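Amidohydrolase 3 domain-containing protein (Pyrococcus furiosus, PDB 3ICJ) probably hydrolyses carbon-nitrogen bonds other than peptide bonds, as a zinc-dependent member of the amidohydrolase family whose substrate is not established. Local coordinates at residues Met37-Ile41 against Ala81-Ile86; Ile60-Leu66 against Leu486-Ala492; Ile446-Val450 against Val461-Leu467. One frame throughout, in Å; residues are numbered along the deposited sequence. Where two conformers were deposited one is given.

Interaction 1: Met37-Ile41 against Ala81-Ile86; sequences MKALI and AGGEII
M37 meets A81 through the end of its side chain. Its CG stands opposite the backbone N (chi1 180°) and the chain bends at the thioether, which brings CE to 3.6 Å from the A81 CB. G82, with positive phi, leads the chain away from the helix toward the strand. The carbonyl of M37 then takes the first cross-strand bond, E84 N to M37 O at 2.9 Å. K38 lies alongside E84, both side chains on the face that also carries L40 and I86. Their charges pair loosely, K38 NZ to E84 OE1 at 3.7 Å, a long salt bridge at the exposed margin.

The strands run parallel, at 24° to each other over these segments. The segment 37-41 is an inner strand of a four-stranded mixed sheet, between 57-61 and the edge strand 84-87. Strand 64-69, helix 71-81 and strand 84-87 form a beta-alpha-beta crossover, and the helix covers the face of A39 and I85 through A78 and L75. A39 bonds with both its backbone groups: its N gives to E84 O, and its O accepts from I86 N at 2.7 Å. Both bonds are nearly straight.

L40 leans on I86 with one methyl, L40 CD2 to I86 CB at 3.6 Å. On this face Y494 also packs against L40 and K38. I41 gives its N-H to I86 O at 2.9 Å. Its side chain lies obliquely across I85, with I41 CD1 3.7 Å from I85 CG2.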
ATOM      1  N   MET A  37     -17.926  23.129 -14.614  1.00 54.24           N
ATOM      2  CA  MET A  37     -16.671  23.868 -14.712  1.00 46.39           C
ATOM      3  C   MET A  37     -16.453  24.676 -13.427  1.00 40.27           C
ATOM      4  O   MET A  37     -17.379  25.314 -12.930  1.00 40.49           O
ATOM      5  CB  MET A  37     -16.645  24.798 -15.944  1.00 41.91           C
ATOM      6  CG  MET A  37     -15.329  25.593 -16.067  1.00 48.74           C
ATOM      7  SD  MET A  37     -15.392  27.185 -16.929  1.00 49.03           S
ATOM      8  CE  MET A  37     -14.498  26.785 -18.413  1.00 53.78           C
ATOM      9  N   LYS A  38     -15.238  24.626 -12.890  1.00 39.38           N
ATOM     10  CA  LYS A  38     -14.838  25.486 -11.769  1.00 40.21           C
ATOM     11  C   LYS A  38     -13.473  26.153 -11.949  1.00 39.11           C
ATOM     12  O   LYS A  38     -12.531  25.560 -12.481  1.00 42.81           O
ATOM     13  CB  LYS A  38     -14.947  24.784 -10.399  1.00 41.65           C
ATOM     14  CG  LYS A  38     -14.273  23.426 -10.277  1.00 50.12           C
ATOM     15  CD  LYS A  38     -14.672  22.713  -8.977  1.00 60.13           C
ATOM     16  CE  LYS A  38     -16.154  22.336  -8.977  1.00 68.14           C
ATOM     17  NZ  LYS A  38     -16.615  21.845  -7.654  1.00 71.37           N
ATOM     18  N   ALA A  39     -13.398  27.408 -11.522  1.00 39.87           N
ATOM     19  CA  ALA A  39     -12.149  28.124 -11.445  1.00 41.64           C
ATOM     20  C   ALA A  39     -11.810  28.359  -9.971  1.00 38.66           C
ATOM     21  O   ALA A  39     -12.609  28.922  -9.225  1.00 42.16           O
ATOM     22  CB  ALA A  39     -12.226  29.447 -12.223  1.00 43.34           C
ATOM     23  N   LEU A  40     -10.644  27.880  -9.554  1.00 39.27           N
ATOM     24  CA  LEU A  40     -10.086  28.180  -8.230  1.00 37.18           C
ATOM     25  C   LEU A  40      -9.154  29.369  -8.424  1.00 38.70           C
ATOM     26  O   LEU A  40      -8.179  29.279  -9.172  1.00 40.39           O
ATOM     27  CB  LEU A  40      -9.303  26.976  -7.680  1.00 39.47           C
ATOM     28  CG  LEU A  40      -9.877  25.575  -7.876  1.00 38.18           C
ATOM     29  CD1 LEU A  40      -8.854  24.543  -7.429  1.00 44.77           C
ATOM     30  CD2 LEU A  40     -11.165  25.403  -7.098  1.00 44.77           C
ATOM     31  N   ILE A  41      -9.464  30.491  -7.773  1.00 33.00           N
ATOM     32  CA  ILE A  41      -8.739  31.760  -7.990  1.00 37.12           C
ATOM     33  C   ILE A  41      -8.210  32.350  -6.676  1.00 36.84           C
ATOM     34  O   ILE A  41      -8.527  31.829  -5.602  1.00 39.20           O
ATOM     35  CB  ILE A  41      -9.617  32.801  -8.748  1.00 35.26           C
ATOM     36  CG1 ILE A  41     -10.897  33.135  -7.976  1.00 32.66           C
ATOM     37  CG2 ILE A  41      -9.984  32.299 -10.166  1.00 36.13           C
ATOM     38  CD1 ILE A  41     -11.427  34.480  -8.320  1.00 34.79           C
ATOM     39  N   ALA A  81     -17.596  31.188 -19.793  1.00 32.34           N
ATOM     40  CA  ALA A  81     -18.180  29.857 -19.973  1.00 35.09           C
ATOM     41  C   ALA A  81     -19.258  29.524 -18.938  1.00 36.49           C
ATOM     42  O   ALA A  81     -19.879  28.473 -19.013  1.00 41.47           O
ATOM     43  CB  ALA A  81     -17.090  28.808 -19.968  1.00 29.72           C
ATOM     44  N   GLY A  82     -19.474  30.421 -17.980  1.00 40.03           N
ATOM     45  CA  GLY A  82     -20.496  30.235 -16.947  1.00 42.61           C
ATOM     46  C   GLY A  82     -20.178  29.175 -15.903  1.00 40.88           C
ATOM     47  O   GLY A  82     -21.063  28.442 -15.473  1.00 41.17           O
ATOM     48  N   GLY A  83     -18.916  29.094 -15.493  1.00 39.85           N
ATOM     49  CA  GLY A  83     -18.510  28.172 -14.441  1.00 41.87           C
ATOM     50  C   GLY A  83     -18.599  28.744 -13.032  1.00 44.66           C
ATOM     51  O   GLY A  83     -18.834  29.940 -12.837  1.00 41.22           O
ATOM     52  N   GLU A  84     -18.419  27.869 -12.047  1.00 43.91           N
ATOM     53  CA  GLU A  84     -18.406  28.252 -10.643  1.00 46.01           C
ATOM     54  C   GLU A  84     -17.062  28.908 -10.280  1.00 40.83           C
ATOM     55  O   GLU A  84     -16.000  28.466 -10.721  1.00 44.73           O
ATOM     56  CB  GLU A  84     -18.659  27.004  -9.780  1.00 46.84           C
ATOM     57  CG  GLU A  84     -19.104  27.292  -8.346  1.00 62.30           C
ATOM     58  CD  GLU A  84     -18.735  26.183  -7.356  1.00 69.81           C
ATOM     59  OE1 GLU A  84     -18.338  25.073  -7.784  1.00 68.58           O
ATOM     60  OE2 GLU A  84     -18.844  26.430  -6.137  1.00 71.23           O
ATOM     61  N   ILE A  85     -17.111  29.971  -9.487  1.00 41.92           N
ATOM     62  CA  ILE A  85     -15.899  30.644  -9.004  1.00 42.42           C
ATOM     63  C   ILE A  85     -15.631  30.185  -7.572  1.00 41.75           C
ATOM     64  O   ILE A  85     -16.490  30.355  -6.708  1.00 39.05           O
ATOM     65  CB  ILE A  85     -16.058  32.207  -8.997  1.00 47.37           C
ATOM     66  CG1 ILE A  85     -16.670  32.746 -10.303  1.00 48.00           C
ATOM     67  CG2 ILE A  85     -14.729  32.899  -8.675  1.00 43.88           C
ATOM     68  CD1 ILE A  85     -15.826  32.521 -11.527  1.00 49.76           C
ATOM     69  N   ILE A  86     -14.462  29.591  -7.323  1.00 35.38           N
ATOM     70  CA  ILE A  86     -14.042  29.255  -5.952  1.00 37.45           C
ATOM     71  C   ILE A  86     -12.890  30.170  -5.550  1.00 40.19           C
ATOM     72  O   ILE A  86     -11.779  30.070  -6.099  1.00 37.66           O
ATOM     73  CB  ILE A  86     -13.599  27.765  -5.792  1.00 42.00           C
ATOM     74  CG1 ILE A  86     -14.677  26.787  -6.298  1.00 41.91           C
ATOM     75  CG2 ILE A  86     -13.167  27.469  -4.338  1.00 40.06           C
ATOM     76  CD1 ILE A  86     -15.669  26.327  -5.254  1.00 53.48           C
TER

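Interaction 2: Ile60-Leu66 against Leu486-Ala492; sequences ISNERVL and LERGFRA
V65 fits its side chain into the turn made by E487 to F490. Its CB lies 3.2 Å from E487 O. CG1, placed opposite the backbone N (chi1 172°), rests near the carbonyls of L486 and E487, while CG2 faces L486 CD2 and A492 CB. V65 N gives to F490 O at 2.9 Å, and V65 O accepts from G489 N, also at 2.9 Å. Farther along, A492 N gives to E63 O at 3.0 Å. This donor stands 55° out of the carbonyl plane. A492 CB then packs on I60 CG2 at 3.7 Å.

Both sides of the contact turn sharply. S61 to R64 is a type I' turn, which makes a beta hairpin of strands 57-61 and 64-69. E487 to F490 is a type II turn with G489 at its third position, where phi is positive. The backbones pair as a single beta bridge, R64 with R491, and 486-492 does not form a regular strand here. It leads into strand 494-497.

Around this core lie the two arginines. R64 bends at chi2, and its NH1 reaches G489 O at 3.3 Å in the guanidinium plane. R491 CG lies over one face of that group. The guanidinium planes are 53° apart. R64 NH2 lies over one face of the R491 guanidinium, offset toward its rim, and comes 3.2 Å from R491 NH1. Both are donors, so no bond forms. D482 makes salt bridges to both R64 NH1 and R491 NE, so one carboxylate probably balances the closely set guanidinium groups. E286 pairs with R491 NH1. At the other end, a water gives to L66 O and takes a weak bond from R488 NE.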
ATOM      1  N   ILE A  60     -10.904  24.057 -14.118  1.00 32.35           N
ATOM      2  CA  ILE A  60     -11.172  22.639 -14.196  1.00 38.32           C
ATOM      3  C   ILE A  60     -12.501  22.420 -14.905  1.00 40.65           C
ATOM      4  O   ILE A  60     -13.468  23.135 -14.633  1.00 35.45           O
ATOM      5  CB  ILE A  60     -11.229  22.041 -12.769  1.00 43.79           C
ATOM      6  CG1 ILE A  60      -9.838  22.066 -12.130  1.00 42.64           C
ATOM      7  CG2 ILE A  60     -11.765  20.625 -12.782  1.00 34.55           C
ATOM      8  CD1 ILE A  60      -9.881  22.317 -10.640  1.00 55.01           C
ATOM      9  N   SER A  61     -12.557  21.457 -15.827  1.00 38.19           N
ATOM     10  CA  SER A  61     -13.842  21.027 -16.373  1.00 44.39           C
ATOM     11  C   SER A  61     -13.811  19.576 -16.799  1.00 44.76           C
ATOM     12  O   SER A  61     -12.824  19.120 -17.395  1.00 42.92           O
ATOM     13  CB  SER A  61     -14.320  21.926 -17.523  1.00 49.89           C
ATOM     14  OG  SER A  61     -13.500  21.804 -18.667  1.00 60.72           O
ATOM     15  N   ASN A  62     -14.903  18.871 -16.482  1.00 41.28           N
ATOM     16  CA  ASN A  62     -15.047  17.435 -16.726  1.00 46.41           C
ATOM     17  C   ASN A  62     -13.906  16.627 -16.067  1.00 43.53           C
ATOM     18  O   ASN A  62     -13.398  15.642 -16.627  1.00 41.63           O
ATOM     19  CB  ASN A  62     -15.214  17.151 -18.233  1.00 45.47           C
ATOM     20  CG  ASN A  62     -16.509  17.744 -18.806  1.00 55.46           C
ATOM     21  OD1 ASN A  62     -17.601  17.217 -18.567  1.00 59.73           O
ATOM     22  ND2 ASN A  62     -16.389  18.832 -19.572  1.00 41.17           N
ATOM     23  N   GLU A  63     -13.507  17.087 -14.880  1.00 40.72           N
ATOM     24  CA  GLU A  63     -12.471  16.444 -14.041  1.00 38.48           C
ATOM     25  C   GLU A  63     -11.056  16.453 -14.653  1.00 35.35           C
ATOM     26  O   GLU A  63     -10.234  15.602 -14.337  1.00 40.50           O
ATOM     27  CB  GLU A  63     -12.901  15.031 -13.611  1.00 42.06           C
ATOM     28  CG  GLU A  63     -14.164  15.031 -12.767  1.00 54.16           C
ATOM     29  CD  GLU A  63     -15.194  14.038 -13.260  1.00 68.14           C
ATOM     30  OE1 GLU A  63     -14.909  12.818 -13.271  1.00 71.13           O
ATOM     31  OE2 GLU A  63     -16.299  14.488 -13.635  1.00 77.00           O
ATOM     32  N   ARG A  64     -10.785  17.429 -15.513  1.00 39.26           N
ATOM     33  CA  ARG A  64      -9.447  17.677 -16.045  1.00 38.89           C
ATOM     34  C   ARG A  64      -9.094  19.143 -15.922  1.00 39.31           C
ATOM     35  O   ARG A  64      -9.981  19.988 -15.882  1.00 42.70           O
ATOM     36  CB  ARG A  64      -9.358  17.280 -17.509  1.00 42.33           C
ATOM     37  CG  ARG A  64      -9.888  15.902 -17.797  1.00 51.81           C
ATOM     38  CD  ARG A  64      -8.822  15.088 -18.432  1.00 51.87           C
ATOM     39  NE  ARG A  64      -9.155  13.676 -18.430  1.00 56.08           N
ATOM     40  CZ  ARG A  64      -8.272  12.714 -18.666  1.00 61.70           C
ATOM     41  NH1 ARG A  64      -7.005  13.026 -18.919  1.00 50.14           N
ATOM     42  NH2 ARG A  64      -8.656  11.444 -18.651  1.00 59.85           N
ATOM     43  N   VAL A  65      -7.800  19.442 -15.878  1.00 38.43           N
ATOM     44  CA  VAL A  65      -7.323  20.815 -15.814  1.00 36.65           C
ATOM     45  C   VAL A  65      -7.402  21.409 -17.222  1.00 35.34           C
ATOM     46  O   VAL A  65      -6.880  20.845 -18.178  1.00 31.88           O
ATOM     47  CB  VAL A  65      -5.871  20.901 -15.253  1.00 40.48           C
ATOM     48  CG1 VAL A  65      -5.303  22.327 -15.377  1.00 44.55           C
ATOM     49  CG2 VAL A  65      -5.823  20.415 -13.793  1.00 42.35           C
ATOM     50  N   LEU A  66      -8.068  22.550 -17.320  1.00 36.59           N
ATOM     51  CA  LEU A  66      -8.293  23.238 -18.581  1.00 39.37           C
ATOM     52  C   LEU A  66      -7.246  24.341 -18.765  1.00 37.36           C
ATOM     53  O   LEU A  66      -6.769  24.593 -19.881  1.00 38.44           O
ATOM     54  CB  LEU A  66      -9.701  23.860 -18.570  1.00 35.40           C
ATOM     55  CG  LEU A  66     -10.018  24.693 -19.816  1.00 45.92           C
ATOM     56  CD1 LEU A  66     -10.141  23.754 -21.005  1.00 55.19           C
ATOM     57  CD2 LEU A  66     -11.237  25.522 -19.657  1.00 45.53           C
ATOM     58  N   LEU A 486      -0.882  19.285 -11.785  1.00 38.12           N
ATOM     59  CA  LEU A 486      -2.075  20.062 -12.142  1.00 40.09           C
ATOM     60  C   LEU A 486      -1.851  20.982 -13.357  1.00 43.95           C
ATOM     61  O   LEU A 486      -2.388  22.091 -13.428  1.00 46.03           O
ATOM     62  CB  LEU A 486      -2.615  20.838 -10.932  1.00 38.77           C
ATOM     63  CG  LEU A 486      -3.124  19.995  -9.745  1.00 41.15           C
ATOM     64  CD1 LEU A 486      -3.388  20.866  -8.492  1.00 33.28           C
ATOM     65  CD2 LEU A 486      -4.378  19.224 -10.142  1.00 36.32           C
ATOM     66  N   GLU A 487      -1.071  20.509 -14.319  1.00 41.37           N
ATOM     67  CA  GLU A 487      -0.914  21.214 -15.605  1.00 42.55           C
ATOM     68  C   GLU A 487      -2.122  20.904 -16.490  1.00 40.93           C
ATOM     69  O   GLU A 487      -2.900  20.012 -16.165  1.00 39.16           O
ATOM     70  CB  GLU A 487       0.364  20.758 -16.313  1.00 44.94           C
ATOM     71  CG  GLU A 487       1.525  20.374 -15.392  1.00 53.29           C
ATOM     72  CD  GLU A 487       2.644  21.399 -15.362  1.00 66.24           C
ATOM     73  OE1 GLU A 487       2.345  22.623 -15.353  1.00 61.76           O
ATOM     74  OE2 GLU A 487       3.823  20.967 -15.346  1.00 64.20           O
ATOM     75  N   ARG A 488      -2.268  21.620 -17.609  1.00 43.75           N
ATOM     76  CA  ARG A 488      -3.347  21.368 -18.584  1.00 42.27           C
ATOM     77  C   ARG A 488      -3.413  19.899 -19.021  1.00 40.07           C
ATOM     78  O   ARG A 488      -2.398  19.311 -19.392  1.00 42.22           O
ATOM     79  CB  ARG A 488      -3.172  22.245 -19.839  1.00 43.99           C
ATOM     80  CG  ARG A 488      -4.334  22.154 -20.835  1.00 54.81           C
ATOM     81  CD  ARG A 488      -3.882  22.135 -22.305  1.00 66.40           C
ATOM     82  NE  ARG A 488      -3.337  23.421 -22.728  1.00 72.20           N
ATOM     83  CZ  ARG A 488      -2.046  23.666 -22.938  1.00 75.52           C
ATOM     84  NH1 ARG A 488      -1.139  22.708 -22.780  1.00 73.24           N
ATOM     85  NH2 ARG A 488      -1.663  24.879 -23.315  1.00 78.57           N
ATOM     86  N   GLY A 489      -4.604  19.313 -18.984  1.00 37.99           N
ATOM     87  CA  GLY A 489      -4.787  17.937 -19.472  1.00 36.16           C
ATOM     88  C   GLY A 489      -4.742  16.863 -18.391  1.00 37.09           C
ATOM     89  O   GLY A 489      -5.219  15.741 -18.603  1.00 41.02           O
ATOM     90  N   PHE A 490      -4.146  17.188 -17.245  1.00 34.19           N
ATOM     91  CA  PHE A 490      -4.070  16.253 -16.114  1.00 34.53           C
ATOM     92  C   PHE A 490      -5.432  16.125 -15.451  1.00 37.57           C
ATOM     93  O   PHE A 490      -6.225  17.071 -15.469  1.00 34.64           O
ATOM     94  CB  PHE A 490      -3.009  16.693 -15.083  1.00 30.10           C
ATOM     95  CG  PHE A 490      -1.611  16.306 -15.466  1.00 37.66           C
ATOM     96  CD1 PHE A 490      -0.920  17.022 -16.441  1.00 33.63           C
ATOM     97  CD2 PHE A 490      -0.989  15.212 -14.870  1.00 31.83           C
ATOM     98  CE1 PHE A 490       0.380  16.659 -16.822  1.00 47.40           C
ATOM     99  CE2 PHE A 490       0.314  14.837 -15.240  1.00 41.74           C
ATOM    100  CZ  PHE A 490       0.999  15.563 -16.215  1.00 44.83           C
ATOM    101  N   ARG A 491      -5.708  14.942 -14.901  1.00 38.45           N
ATOM    102  CA  ARG A 491      -6.919  14.728 -14.112  1.00 37.37           C
ATOM    103  C   ARG A 491      -6.848  15.608 -12.869  1.00 37.45           C
ATOM    104  O   ARG A 491      -5.804  15.698 -12.215  1.00 34.08           O
ATOM    105  CB  ARG A 491      -7.070  13.268 -13.702  1.00 31.68           C
ATOM    106  CG  ARG A 491      -7.518  12.372 -14.806  1.00 40.82           C
ATOM    107  CD  ARG A 491      -7.215  10.938 -14.472  1.00 49.66           C
ATOM    108  NE  ARG A 491      -7.456  10.085 -15.629  1.00 57.44           N
ATOM    109  CZ  ARG A 491      -8.615   9.493 -15.892  1.00 62.09           C
ATOM    110  NH1 ARG A 491      -8.741   8.744 -16.977  1.00 70.14           N
ATOM    111  NH2 ARG A 491      -9.646   9.640 -15.067  1.00 64.93           N
ATOM    112  N   ALA A 492      -7.961  16.275 -12.569  1.00 37.85           N
ATOM    113  CA  ALA A 492      -7.973  17.297 -11.532  1.00 44.35           C
ATOM    114  C   ALA A 492      -8.165  16.667 -10.159  1.00 39.50           C
ATOM    115  O   ALA A 492      -9.267  16.679  -9.617  1.00 40.54           O
ATOM    116  CB  ALA A 492      -9.052  18.337 -11.818  1.00 43.98           C
TER
HETATM  117  O   HOH W   1      -4.519  25.963 -20.930  1.00 48.73           O

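Interaction 3: Ile446-Val450 against Val461-Leu467; sequences IDAAV and VSREEAL
I446 and A449 point at the second helix, and V450 reaches it with CG2. This is the tight part of the contact. V450 CG2 sits 3.8 Å from both A466 CB and R463 CA. A449 CB packs on V461 CG2 at 3.9 Å, while A449 CB and A466 CB are 4.4 Å apart. V461 N gives a nearly straight bond to A449 O at 3.0 Å. I446 uses two branches. Its CD1 meets L467 CD2 at 3.7 Å, the side chains crossing at about a right angle. CG1 beside the backbone N (chi1 -78°) puts CG2 anti to it, next to R463 NH2. F97 of strand 92-102 touches I446 and L467, and F431 touches A449 and A466.

The helices 442-451 and 463-477 cross at 132°, their axes 9.2 Å apart in these segments. They are two successive helices joined by a loop and packed on strands 92-102 and 429-431.

The other side is looser and polar. A water donates to both V450 O and V461 O. S462 is the N-cap of the second helix and forms a capping box with E465: S462 OG accepts from E465 N, and E465 OE1 accepts from S462 N at 2.8 Å on its anti lone pair. The extended R463 reaches past I446, and its NE bonds to P501 O.

The chemistry is thus divided. Methyl groups fill the buried face. The backbone bond, the water and the capping box satisfy polar groups where one helix is ending and the next begins.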
ATOM      1  N   ILE A 446       6.323  11.641   4.542  1.00 35.61           N
ATOM      2  CA  ILE A 446       7.104  12.753   3.984  1.00 33.72           C
ATOM      3  C   ILE A 446       8.189  13.208   4.985  1.00 39.62           C
ATOM      4  O   ILE A 446       9.355  13.414   4.603  1.00 38.13           O
ATOM      5  CB  ILE A 446       6.176  13.934   3.568  1.00 39.51           C
ATOM      6  CG1 ILE A 446       5.492  13.612   2.238  1.00 37.38           C
ATOM      7  CG2 ILE A 446       6.957  15.272   3.394  1.00 36.87           C
ATOM      8  CD1 ILE A 446       4.318  14.453   2.020  1.00 51.83           C
ATOM      9  N   ASP A 447       7.790  13.337   6.253  1.00 36.35           N
ATOM     10  CA  ASP A 447       8.680  13.685   7.366  0.50 35.50           C
ATOM     11  C   ASP A 447       9.857  12.718   7.453  1.00 34.99           C
ATOM     12  O   ASP A 447      11.002  13.128   7.644  1.00 38.23           O
ATOM     13  CB  ASP A 447       7.884  13.631   8.673  0.50 33.86           C
ATOM     14  CG  ASP A 447       8.505  14.449   9.771  0.50 43.21           C
ATOM     15  OD1 ASP A 447       8.035  15.592   9.987  0.50 51.79           O
ATOM     16  OD2 ASP A 447       9.453  13.956  10.420  0.50 39.50           O
ATOM     17  N   ALA A 448       9.552  11.429   7.325  1.00 37.82           N
ATOM     18  CA  ALA A 448      10.557  10.365   7.322  1.00 36.61           C
ATOM     19  C   ALA A 448      11.569  10.481   6.164  1.00 40.53           C
ATOM     20  O   ALA A 448      12.784  10.333   6.356  1.00 35.23           O
ATOM     21  CB  ALA A 448       9.863   9.005   7.289  1.00 39.92           C
ATOM     22  N   ALA A 449      11.065  10.746   4.964  1.00 37.93           N
ATOM     23  CA  ALA A 449      11.913  10.811   3.762  1.00 38.43           C
ATOM     24  C   ALA A 449      12.859  12.016   3.757  1.00 36.29           C
ATOM     25  O   ALA A 449      13.957  11.986   3.172  1.00 35.26           O
ATOM     26  CB  ALA A 449      11.030  10.837   2.516  1.00 34.95           C
ATOM     27  N   VAL A 450      12.406  13.080   4.404  1.00 34.66           N
ATOM     28  CA  VAL A 450      13.122  14.335   4.484  1.00 37.01           C
ATOM     29  C   VAL A 450      14.096  14.374   5.666  1.00 37.01           C
ATOM     30  O   VAL A 450      15.234  14.825   5.522  1.00 35.01           O
ATOM     31  CB  VAL A 450      12.128  15.534   4.556  1.00 30.27           C
ATOM     32  CG1 VAL A 450      12.873  16.862   4.728  1.00 30.25           C
ATOM     33  CG2 VAL A 450      11.237  15.554   3.297  1.00 32.16           C
ATOM     34  N   VAL A 461      15.806  12.971   1.064  1.00 34.59           N
ATOM     35  CA  VAL A 461      15.388  13.804  -0.066  1.00 36.80           C
ATOM     36  C   VAL A 461      14.906  15.145   0.493  1.00 36.89           C
ATOM     37  O   VAL A 461      14.579  15.234   1.678  1.00 37.94           O
ATOM     38  CB  VAL A 461      14.282  13.116  -0.948  1.00 36.21           C
ATOM     39  CG1 VAL A 461      14.823  11.859  -1.643  1.00 36.52           C
ATOM     40  CG2 VAL A 461      13.036  12.789  -0.135  1.00 34.27           C
ATOM     41  N   SER A 462      14.864  16.179  -0.346  1.00 36.46           N
ATOM     42  CA  SER A 462      14.365  17.495   0.060  1.00 31.77           C
ATOM     43  C   SER A 462      12.840  17.436   0.175  1.00 33.55           C
ATOM     44  O   SER A 462      12.212  16.477  -0.296  1.00 37.14           O
ATOM     45  CB  SER A 462      14.802  18.580  -0.947  1.00 32.72           C
ATOM     46  OG  SER A 462      14.060  18.431  -2.174  1.00 37.01           O
ATOM     47  N   ARG A 463      12.237  18.431   0.833  1.00 34.14           N
ATOM     48  CA  ARG A 463      10.766  18.474   0.945  1.00 35.92           C
ATOM     49  C   ARG A 463      10.061  18.504  -0.426  1.00 37.22           C
ATOM     50  O   ARG A 463       9.063  17.798  -0.621  1.00 34.54           O
ATOM     51  CB  ARG A 463      10.303  19.619   1.846  1.00 35.11           C
ATOM     52  CG  ARG A 463       8.865  19.434   2.336  1.00 41.93           C
ATOM     53  CD  ARG A 463       8.637  20.226   3.606  1.00 46.29           C
ATOM     54  NE  ARG A 463       7.215  20.475   3.812  1.00 59.41           N
ATOM     55  CZ  ARG A 463       6.399  19.686   4.505  1.00 59.73           C
ATOM     56  NH1 ARG A 463       5.114  20.003   4.626  1.00 58.20           N
ATOM     57  NH2 ARG A 463       6.869  18.591   5.087  1.00 55.13           N
ATOM     58  N   GLU A 464      10.613  19.284  -1.362  1.00 37.73           N
ATOM     59  CA  GLU A 464      10.128  19.360  -2.754  0.50 39.10           C
ATOM     60  C   GLU A 464      10.142  17.994  -3.431  1.00 37.26           C
ATOM     61  O   GLU A 464       9.179  17.601  -4.089  1.00 38.23           O
ATOM     62  CB  GLU A 464      11.013  20.290  -3.593  0.50 39.84           C
ATOM     63  CG  GLU A 464      11.033  21.751  -3.187  0.50 44.30           C
ATOM     64  CD  GLU A 464      12.052  22.538  -3.987  0.50 49.47           C
ATOM     65  OE1 GLU A 464      12.728  21.928  -4.841  0.50 48.84           O
ATOM     66  OE2 GLU A 464      12.174  23.762  -3.775  0.50 54.88           O
ATOM     67  N   GLU A 465      11.262  17.280  -3.277  1.00 32.82           N
ATOM     68  CA  GLU A 465      11.435  15.983  -3.912  1.00 35.85           C
ATOM     69  C   GLU A 465      10.443  14.991  -3.327  1.00 30.51           C
ATOM     70  O   GLU A 465       9.825  14.247  -4.072  1.00 34.73           O
ATOM     71  CB  GLU A 465      12.869  15.450  -3.756  1.00 35.65           C
ATOM     72  CG  GLU A 465      13.927  16.176  -4.606  1.00 45.52           C
ATOM     73  CD  GLU A 465      15.366  15.779  -4.235  1.00 55.28           C
ATOM     74  OE1 GLU A 465      15.704  15.734  -3.029  1.00 47.32           O
ATOM     75  OE2 GLU A 465      16.173  15.523  -5.151  1.00 56.11           O
ATOM     76  N   ALA A 466      10.295  14.987  -1.995  1.00 34.59           N
ATOM     77  CA  ALA A 466       9.365  14.066  -1.317  1.00 30.34           C
ATOM     78  C   ALA A 466       7.920  14.270  -1.779  1.00 36.82           C
ATOM     79  O   ALA A 466       7.196  13.299  -2.002  1.00 37.93           O
ATOM     80  CB  ALA A 466       9.470  14.196   0.202  1.00 28.35           C
ATOM     81  N   LEU A 467       7.516  15.530  -1.943  1.00 35.10           N
ATOM     82  CA  LEU A 467       6.182  15.842  -2.471  1.00 37.31           C
ATOM     83  C   LEU A 467       6.034  15.415  -3.940  1.00 34.93           C
ATOM     84  O   LEU A 467       5.014  14.832  -4.319  1.00 33.32           O
ATOM     85  CB  LEU A 467       5.863  17.323  -2.278  1.00 33.07           C
ATOM     86  CG  LEU A 467       5.639  17.725  -0.805  1.00 39.20           C
ATOM     87  CD1 LEU A 467       5.849  19.206  -0.602  1.00 35.57           C
ATOM     88  CD2 LEU A 467       4.287  17.307  -0.284  1.00 38.93           C
TER
HETATM   89  O   HOH W   2      16.262  16.391   3.591  1.00 36.21           O

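From the N terminus, interaction 1 is the first to close. It brings 81-86 beside 37-41 and encloses strands 44-49 to 64-69 and the helix 71-81. Segment 60-66 lies inside that loop but pairs with 486-492, beyond it, so interactions 1 and 2 cross. They also touch, since K38 O and I60 N are a probable hydrogen bond between neighbouring strands of one sheet. Interaction 2 itself ties the late chain, just before strand 494-497, to the small N-terminal sheet. Interaction 3 closes a short loop between successive helices. It comes after interaction 1 and is nested inside interaction 2, with nearest atoms about 11 Å from the latter.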